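PDB 3UGV: enolase from alpha proteobacterium BAL199, which binds magnesium through barrel carboxylates and probably abstracts a proton next to a substrate carboxylate, as enolase-superfamily enzymes do. Local coordinates for residues F[162-167]-F[349-354]. Numbering follows the deposited sequence.
Sequences NSNGLW and QSWADP
Asn164 and Ser350 clasp two loops at the rim of the enolase-superfamily barrel, a worked example of how one asparagine amide can join chain segments far apart in sequence. The loops leave the neighbouring parallel strands 157-162 and 346-348, and the first runs on to helix 171-183.

Hydrogen bonds come first. The amide of Asn164 is used at both ends: OD1 accepts from Ser350 N at 2.9 Å, the donor lying in the carbonyl plane on a lone pair, with an N-H...O angle of 162°. ND2 gives a longer, more bent bond of 3.2 Å to Ser350 OG, which stands 19° out of the amide plane. A chi1 of 53° keeps Ser350 OG on the side of its own backbone N, so that one amide meets both atoms. Glu184 also accepts from ND2, so three bonds fix the rotation of this amide. An Asx turn positions its backbone, Asn162 OD1 accepting from Asn164 N at 2.8 Å. Ser350 meanwhile opens a type I turn that ends at Asp353.

Packing gathers largely around the indole of Trp351, though Asn164 OD1 also rests 3.2 Å from Gln349 CA. Gln349 CG lies over one face of the indole, toward the rim, 3.7 Å above its plane, while Asn164 O lies at the edge, in plane. Trp167, which bears a cation-pi contact with Arg196 and has its side chain about 8 Å from a bound magnesium ion, brings its CZ2 to 4.2 Å from Trp351 CH2, a contact at the Trp167 ring edge. Trp56 meets the Trp351 ring edge-to-face.

Polar satisfaction is uneven: Ser163 OG is hydrogen-bonded to Trp348 O, whereas the buried Gln349 OE1 has no hydrogen-bonding partner in the model and stops 3.7 Å from Ser163 OG.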
loop_
_atom_site.group_PDB
_atom_site.type_symbol
_atom_site.label_atom_id
_atom_site.label_comp_id
_atom_site.label_asym_id
_atom_site.label_seq_id
_atom_site.Cartn_x
_atom_site.Cartn_y
_atom_site.Cartn_z
ATOM N N ASN F 162 -15.215 -36.981 -0.841
ATOM C CA ASN F 162 -14.461 -38.217 -0.919
ATOM C C ASN F 162 -13.137 -38.030 -1.666
ATOM O O ASN F 162 -13.126 -37.841 -2.887
ATOM C CB ASN F 162 -15.335 -39.293 -1.600
ATOM C CG ASN F 162 -14.745 -40.693 -1.493
ATOM O OD1 ASN F 162 -13.536 -40.874 -1.308
ATOM N ND2 ASN F 162 -15.604 -41.695 -1.624
ATOM N N SER F 163 -12.016 -38.095 -0.950
ATOM C CA SER F 163 -10.727 -38.031 -1.630
ATOM C C SER F 163 -10.018 -39.374 -1.816
ATOM O O SER F 163 -8.810 -39.408 -2.050
ATOM C CB SER F 163 -9.790 -36.977 -1.006
ATOM O OG SER F 163 -9.393 -37.322 0.300
ATOM N N ASN F 164 -10.764 -40.475 -1.749
ATOM C CA ASN F 164 -10.145 -41.796 -1.892
ATOM C C ASN F 164 -9.370 -42.029 -3.195
ATOM O O ASN F 164 -8.430 -42.822 -3.216
ATOM C CB ASN F 164 -11.176 -42.903 -1.744
ATOM C CG ASN F 164 -11.256 -43.454 -0.335
ATOM O OD1 ASN F 164 -10.366 -43.242 0.498
ATOM N ND2 ASN F 164 -12.328 -44.191 -0.067
ATOM N N GLY F 165 -9.766 -41.366 -4.282
ATOM C CA GLY F 165 -9.171 -41.662 -5.579
ATOM C C GLY F 165 -9.293 -40.599 -6.661
ATOM O O GLY F 165 -8.982 -39.436 -6.439
ATOM N N LEU F 166 -9.746 -41.005 -7.844
ATOM C CA LEU F 166 -9.750 -40.129 -9.014
ATOM C C LEU F 166 -8.341 -39.593 -9.287
ATOM O O LEU F 166 -8.138 -38.383 -9.497
ATOM C CB LEU F 166 -10.759 -38.987 -8.854
ATOM C CG LEU F 166 -12.171 -39.441 -8.453
ATOM C CD1 LEU F 166 -13.154 -38.278 -8.470
ATOM C CD2 LEU F 166 -12.649 -40.551 -9.385
ATOM N N TRP F 167 -7.375 -40.512 -9.279
ATOM C CA TRP F 167 -5.983 -40.188 -9.588
ATOM C C TRP F 167 -5.822 -40.068 -11.099
ATOM O O TRP F 167 -6.819 -40.039 -11.813
ATOM C CB TRP F 167 -5.029 -41.225 -8.985
ATOM C CG TRP F 167 -4.946 -41.096 -7.500
ATOM C CD1 TRP F 167 -5.503 -41.921 -6.563
ATOM C CD2 TRP F 167 -4.300 -40.046 -6.777
ATOM N NE1 TRP F 167 -5.232 -41.450 -5.301
ATOM C CE2 TRP F 167 -4.494 -40.301 -5.409
ATOM C CE3 TRP F 167 -3.568 -38.917 -7.159
ATOM C CZ2 TRP F 167 -3.972 -39.473 -4.420
ATOM C CZ3 TRP F 167 -3.063 -38.096 -6.182
ATOM C CH2 TRP F 167 -3.268 -38.376 -4.826
ATOM N N GLN F 349 -11.165 -39.932 3.555
ATOM C CA GLN F 349 -10.539 -41.057 2.867
ATOM C C GLN F 349 -10.511 -42.222 3.847
ATOM O O GLN F 349 -10.605 -42.015 5.053
ATOM C CB GLN F 349 -9.128 -40.700 2.389
ATOM C CG GLN F 349 -8.093 -40.614 3.502
ATOM C CD GLN F 349 -8.200 -39.345 4.326
ATOM O OE1 GLN F 349 -8.572 -38.275 3.822
ATOM N NE2 GLN F 349 -7.870 -39.455 5.607
ATOM N N SER F 350 -10.411 -43.446 3.343
ATOM C CA SER F 350 -10.402 -44.618 4.225
ATOM C C SER F 350 -9.043 -45.335 4.253
ATOM O O SER F 350 -8.948 -46.517 4.584
ATOM C CB SER F 350 -11.535 -45.588 3.861
ATOM O OG SER F 350 -11.495 -45.930 2.491
ATOM N N TRP F 351 -7.998 -44.596 3.916
ATOM C CA TRP F 351 -6.648 -45.132 3.867
ATOM C C TRP F 351 -6.196 -45.701 5.204
ATOM O O TRP F 351 -5.435 -46.670 5.235
ATOM C CB TRP F 351 -5.683 -44.052 3.383
ATOM C CG TRP F 351 -6.058 -43.511 2.026
ATOM C CD1 TRP F 351 -7.001 -44.017 1.170
ATOM C CD2 TRP F 351 -5.517 -42.355 1.385
ATOM N NE1 TRP F 351 -7.068 -43.252 0.034
ATOM C CE2 TRP F 351 -6.167 -42.226 0.139
ATOM C CE3 TRP F 351 -4.538 -41.422 1.737
ATOM C CZ2 TRP F 351 -5.871 -41.201 -0.752
ATOM C CZ3 TRP F 351 -4.247 -40.401 0.848
ATOM C CH2 TRP F 351 -4.911 -40.298 -0.379
ATOM N N ALA F 352 -6.680 -45.118 6.301
ATOM C CA ALA F 352 -6.302 -45.573 7.644
ATOM C C ALA F 352 -7.333 -46.480 8.344
ATOM O O ALA F 352 -7.086 -46.953 9.451
ATOM C CB ALA F 352 -5.930 -44.388 8.541
ATOM N N ASP F 353 -8.466 -46.739 7.696
ATOM C CA ASP F 353 -9.512 -47.606 8.268
ATOM C C ASP F 353 -9.041 -48.991 8.739
ATOM O O ASP F 353 -9.556 -49.525 9.726
ATOM C CB ASP F 353 -10.668 -47.788 7.269
ATOM C CG ASP F 353 -11.675 -46.653 7.323
ATOM O OD1 ASP F 353 -11.377 -45.619 7.962
ATOM O OD2 ASP F 353 -12.764 -46.796 6.723
ATOM N N PRO F 354 -8.087 -49.598 8.017
ATOM C CA PRO F 354 -7.700 -50.959 8.408
ATOM C C PRO F 354 -7.171 -51.078 9.839
ATOM O O PRO F 354 -7.374 -52.122 10.450
ATOM C CB PRO F 354 -6.618 -51.318 7.391
ATOM C CG PRO F 354 -7.000 -50.538 6.170
ATOM C CD PRO F 354 -7.553 -49.233 6.691
#